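Local coordinates for protein titin (Homo sapiens, PDB 5JDD) that probably serves as an elastic structural filament of the muscle sarcomere, here represented by three immunoglobulin domains of its I-band in tandem, at residues P67-A70 with G71-A75; F241-A244 with A245-F249. One frame throughout, in Å; residues are numbered along the deposited sequence.

Interaction 1. Residues P67-A70 with G71-A75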
loop_
_atom_site.group_PDB
_atom_site.type_symbol
_atom_site.label_atom_id
_atom_site.label_comp_id
_atom_site.label_asym_id
_atom_site.label_seq_id
_atom_site.Cartn_x
_atom_site.Cartn_y
_atom_site.Cartn_z
ATOM N N PRO A 67 13.344 -22.079 -4.508
ATOM C CA PRO A 67 14.518 -21.581 -5.224
ATOM C C PRO A 67 15.676 -22.589 -5.259
ATOM O O PRO A 67 16.456 -22.588 -6.220
ATOM C CB PRO A 67 14.903 -20.336 -4.419
ATOM C CG PRO A 67 13.592 -19.837 -3.894
ATOM C CD PRO A 67 12.801 -21.073 -3.570
ATOM N N SER A 68 15.774 -23.463 -4.258
ATOM C CA SER A 68 16.839 -24.470 -4.252
ATOM C C SER A 68 16.693 -25.510 -5.370
ATOM O O SER A 68 17.648 -26.230 -5.690
ATOM C CB SER A 68 16.927 -25.158 -2.887
ATOM O OG SER A 68 15.744 -25.874 -2.593
ATOM N N ASP A 69 15.509 -25.590 -5.975
ATOM C CA ASP A 69 15.279 -26.527 -7.073
ATOM C C ASP A 69 15.764 -25.976 -8.409
ATOM O O ASP A 69 15.800 -26.692 -9.411
ATOM C CB ASP A 69 13.797 -26.862 -7.195
ATOM C CG ASP A 69 13.269 -27.608 -6.000
ATOM O OD1 ASP A 69 13.895 -28.606 -5.583
ATOM O OD2 ASP A 69 12.224 -27.190 -5.468
ATOM N N ALA A 70 16.136 -24.699 -8.427
ATOM C CA ALA A 70 16.622 -24.101 -9.659
ATOM C C ALA A 70 17.884 -24.805 -10.132
ATOM O O ALA A 70 18.641 -25.370 -9.337
ATOM C CB ALA A 70 16.879 -22.620 -9.464
ATOM N N GLY A 71 18.095 -24.791 -11.437
ATOM C CA GLY A 71 19.332 -25.301 -11.996
ATOM C C GLY A 71 19.113 -26.318 -13.092
ATOM O O GLY A 71 18.023 -26.442 -13.646
ATOM N N GLU A 72 20.166 -27.060 -13.410
ATOM C CA GLU A 72 20.156 -27.936 -14.572
ATOM C C GLU A 72 19.784 -29.367 -14.207
ATOM O O GLU A 72 20.310 -29.940 -13.245
ATOM C CB GLU A 72 21.526 -27.905 -15.246
ATOM C CG GLU A 72 21.586 -28.557 -16.621
ATOM C CD GLU A 72 22.841 -28.156 -17.372
ATOM O OE1 GLU A 72 23.951 -28.492 -16.896
ATOM O OE2 GLU A 72 22.716 -27.491 -18.425
ATOM N N TYR A 73 18.860 -29.928 -14.976
ATOM C CA TYR A 73 18.423 -31.304 -14.810
ATOM C C TYR A 73 18.860 -32.097 -16.027
ATOM O O TYR A 73 18.793 -31.596 -17.150
ATOM C CB TYR A 73 16.900 -31.345 -14.639
ATOM C CG TYR A 73 16.468 -30.792 -13.304
ATOM C CD1 TYR A 73 16.408 -29.420 -13.076
ATOM C CD2 TYR A 73 16.155 -31.643 -12.262
ATOM C CE1 TYR A 73 16.038 -28.920 -11.841
ATOM C CE2 TYR A 73 15.777 -31.160 -11.026
ATOM C CZ TYR A 73 15.719 -29.792 -10.818
ATOM O OH TYR A 73 15.355 -29.299 -9.584
ATOM N N THR A 74 19.326 -33.325 -15.804
ATOM C CA THR A 74 19.803 -34.185 -16.873
ATOM C C THR A 74 18.995 -35.478 -16.918
ATOM O O THR A 74 18.796 -36.136 -15.890
ATOM C CB THR A 74 21.287 -34.541 -16.673
ATOM O OG1 THR A 74 22.049 -33.336 -16.550
ATOM C CG2 THR A 74 21.823 -35.368 -17.842
ATOM N N ALA A 75 18.518 -35.831 -18.111
ATOM C CA ALA A 75 17.943 -37.150 -18.347
ATOM C C ALA A 75 19.001 -38.025 -19.001
ATOM O O ALA A 75 19.647 -37.611 -19.962
ATOM C CB ALA A 75 16.723 -37.058 -19.233
HETATM O O HOH W 1 14.931 -30.628 -7.194
#
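The ring of Tyr-73 reaches back along its own strand, its hydroxyl pointing at the turn that precedes it, and meets the backbone of Asp-69 edge-on. OH donates to the carbonyl O of Asp-69 at 2.7 Å; it arrives in the carbonyl plane, on a lone pair, with a C=O...OH angle of 128°. The same oxygen lies near the plane of the ring, 3.3 Å from CE1 of Tyr-73, so the phenol meets it with its rim and not with a face. With CG anti to the carbonyl carbon of Tyr-73 (chi1 -71°), the side chain is swung to the N-terminal side, where Asp-69 lies. This is the tyrosine corner, the Tyr of the Asp-x-Gly-x-Tyr sequence bonding to the backbone four residues earlier, a hallmark of Greek-key immunoglobulin domains at the start of strand F. A water, also in the ring plane, donates to OH of Tyr-73 and to OD1 of Asp-69, both at 2.8 Å, and thereby joins the phenol to the carboxylate. The other carboxylate oxygen, OD2, turns to a salt bridge with Lys-48 and to the backbone N of Ser-66. Between the two anchors the chain passes through Gly-71 with a positive phi (128°), a backbone shape that a residue without a side chain takes readily. His-38 stacks on the Tyr-73 ring, while Leu-60 and Leu-62 of strand 57-62 pack against this side chain. One residue before the glycine, the amide N of Ala-70 closes the 3-10 turn on the O of Pro-67.

Interaction 2. Residues F241-A244 with A245-F249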
loop_
_atom_site.group_PDB
_atom_site.type_symbol
_atom_site.label_atom_id
_atom_site.label_comp_id
_atom_site.label_asym_id
_atom_site.label_seq_id
_atom_site.Cartn_x
_atom_site.Cartn_y
_atom_site.Cartn_z
ATOM N N PHE A 241 -27.068 40.782 20.001
ATOM C CA PHE A 241 -26.569 40.351 21.306
ATOM C C PHE A 241 -26.318 38.850 21.367
ATOM O O PHE A 241 -25.361 38.393 22.004
ATOM C CB PHE A 241 -27.557 40.764 22.400
ATOM C CG PHE A 241 -27.271 40.152 23.748
ATOM C CD1 PHE A 241 -26.334 40.722 24.608
ATOM C CD2 PHE A 241 -27.961 39.020 24.167
ATOM C CE1 PHE A 241 -26.085 40.161 25.856
ATOM C CE2 PHE A 241 -27.713 38.451 25.407
ATOM C CZ PHE A 241 -26.779 39.029 26.259
ATOM N N GLY A 242 -27.179 38.078 20.711
ATOM C CA GLY A 242 -27.045 36.634 20.720
ATOM C C GLY A 242 -25.752 36.157 20.089
ATOM O O GLY A 242 -25.266 35.069 20.395
ATOM N N ASP A 243 -25.187 36.977 19.207
ATOM C CA ASP A 243 -23.929 36.625 18.549
ATOM C C ASP A 243 -22.699 36.956 19.383
ATOM O O ASP A 243 -21.601 36.463 19.094
ATOM C CB ASP A 243 -23.823 37.341 17.200
ATOM C CG ASP A 243 -24.916 36.928 16.239
ATOM O OD1 ASP A 243 -25.004 35.722 15.917
ATOM O OD2 ASP A 243 -25.701 37.800 15.811
ATOM N N ALA A 244 -22.863 37.809 20.389
ATOM C CA ALA A 244 -21.743 38.130 21.271
ATOM C C ALA A 244 -21.347 36.888 22.069
ATOM O O ALA A 244 -22.124 36.366 22.870
ATOM C CB ALA A 244 -22.085 39.298 22.177
ATOM N N ALA A 245 -20.133 36.414 21.820
ATOM C CA ALA A 245 -19.710 35.096 22.272
ATOM C C ALA A 245 -18.230 34.931 22.013
ATOM O O ALA A 245 -17.597 35.791 21.388
ATOM C CB ALA A 245 -20.489 34.015 21.509
ATOM N N ASP A 246 -17.682 33.814 22.471
ATOM C CA ASP A 246 -16.303 33.472 22.163
ATOM C C ASP A 246 -16.291 32.502 20.992
ATOM O O ASP A 246 -17.019 31.500 20.993
ATOM C CB ASP A 246 -15.612 32.817 23.358
ATOM C CG ASP A 246 -15.507 33.730 24.551
ATOM O OD1 ASP A 246 -15.504 34.966 24.370
ATOM O OD2 ASP A 246 -15.432 33.197 25.678
ATOM N N TYR A 247 -15.458 32.791 19.999
ATOM C CA TYR A 247 -15.384 31.963 18.808
ATOM C C TYR A 247 -14.036 31.286 18.722
ATOM O O TYR A 247 -13.005 31.905 19.014
ATOM C CB TYR A 247 -15.659 32.818 17.568
ATOM C CG TYR A 247 -17.091 33.269 17.521
ATOM C CD1 TYR A 247 -17.515 34.405 18.209
ATOM C CD2 TYR A 247 -18.038 32.530 16.832
ATOM C CE1 TYR A 247 -18.855 34.799 18.192
ATOM C CE2 TYR A 247 -19.374 32.933 16.787
ATOM C CZ TYR A 247 -19.772 34.060 17.481
ATOM O OH TYR A 247 -21.095 34.446 17.458
ATOM N N THR A 248 -14.047 30.008 18.332
ATOM C CA THR A 248 -12.821 29.228 18.262
ATOM C C THR A 248 -12.689 28.575 16.894
ATOM O O THR A 248 -13.615 27.927 16.403
ATOM C CB THR A 248 -12.790 28.120 19.331
ATOM O OG1 THR A 248 -12.947 28.703 20.633
ATOM C CG2 THR A 248 -11.472 27.352 19.280
ATOM N N PHE A 249 -11.528 28.758 16.277
ATOM C CA PHE A 249 -11.180 28.021 15.079
ATOM C C PHE A 249 -10.391 26.803 15.524
ATOM O O PHE A 249 -9.467 26.931 16.342
ATOM C CB PHE A 249 -10.338 28.902 14.155
ATOM C CG PHE A 249 -9.746 28.166 12.989
ATOM C CD1 PHE A 249 -10.478 27.978 11.823
ATOM C CD2 PHE A 249 -8.447 27.689 13.051
ATOM C CE1 PHE A 249 -9.918 27.310 10.733
ATOM C CE2 PHE A 249 -7.888 27.011 11.975
ATOM C CZ PHE A 249 -8.626 26.825 10.810
HETATM O O HOH W 2 -23.391 33.661 16.346
#
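The phenolic oxygen of Tyr-247 is gripped twice: it donates to the carbonyl O of Asp-243 at 2.6 Å and accepts from a water 2.7 Å from that OH. The bond to the carbonyl makes a tyrosine corner, the feature of immunoglobulin folds in which a tyrosine on strand F ties itself to the turn leading in from strand E. This bond runs in the carbonyl plane, onto a lone pair, and both partners of the hydroxyl sit at the edge of the ring, in its plane. These two contacts should fix how the hydroxyl is turned about the CZ-OH bond. The water also donates to OD1 of Asp-243, bridging carboxylate and hydroxyl; OD2 of that aspartate accepts from the N of His-240 and forms a salt bridge with Lys-222. With CG anti to the carbonyl carbon and beside the backbone N (chi1 -62°), Asp-243 turns its carboxylate toward that water. Packed around the tyrosine are Phe-197, whose ring meets it, Leu-234 and Ile-236 of strand 231-236, and Leu-260 from strand 254-263. Between the aspartate and the tyrosine the chain is nearly fully extended at Ala-245 (phi -172°, psi 175°). Its buried methyl lies against the preceding peptide, with CB of Ala-245 3.2 Å from the carbonyl O of Ala-244.

Interactions 1 and 2 are the same structural element in the first and third immunoglobulin domains of the tandem, on opposite sides of the chain's centre. Their centres are about 79 Å apart and their nearest atoms about 54 Å, so neither touches the other. The tyrosine-to-carbonyl bond approaches at the same angle in both, and each has a bridging water and a lysine paired with the aspartate. They differ two residues beyond the aspartate, Gly-71 in the first and Ala-245 in the second. In both domains, strand F then continues between its neighbours in the five-stranded sheet.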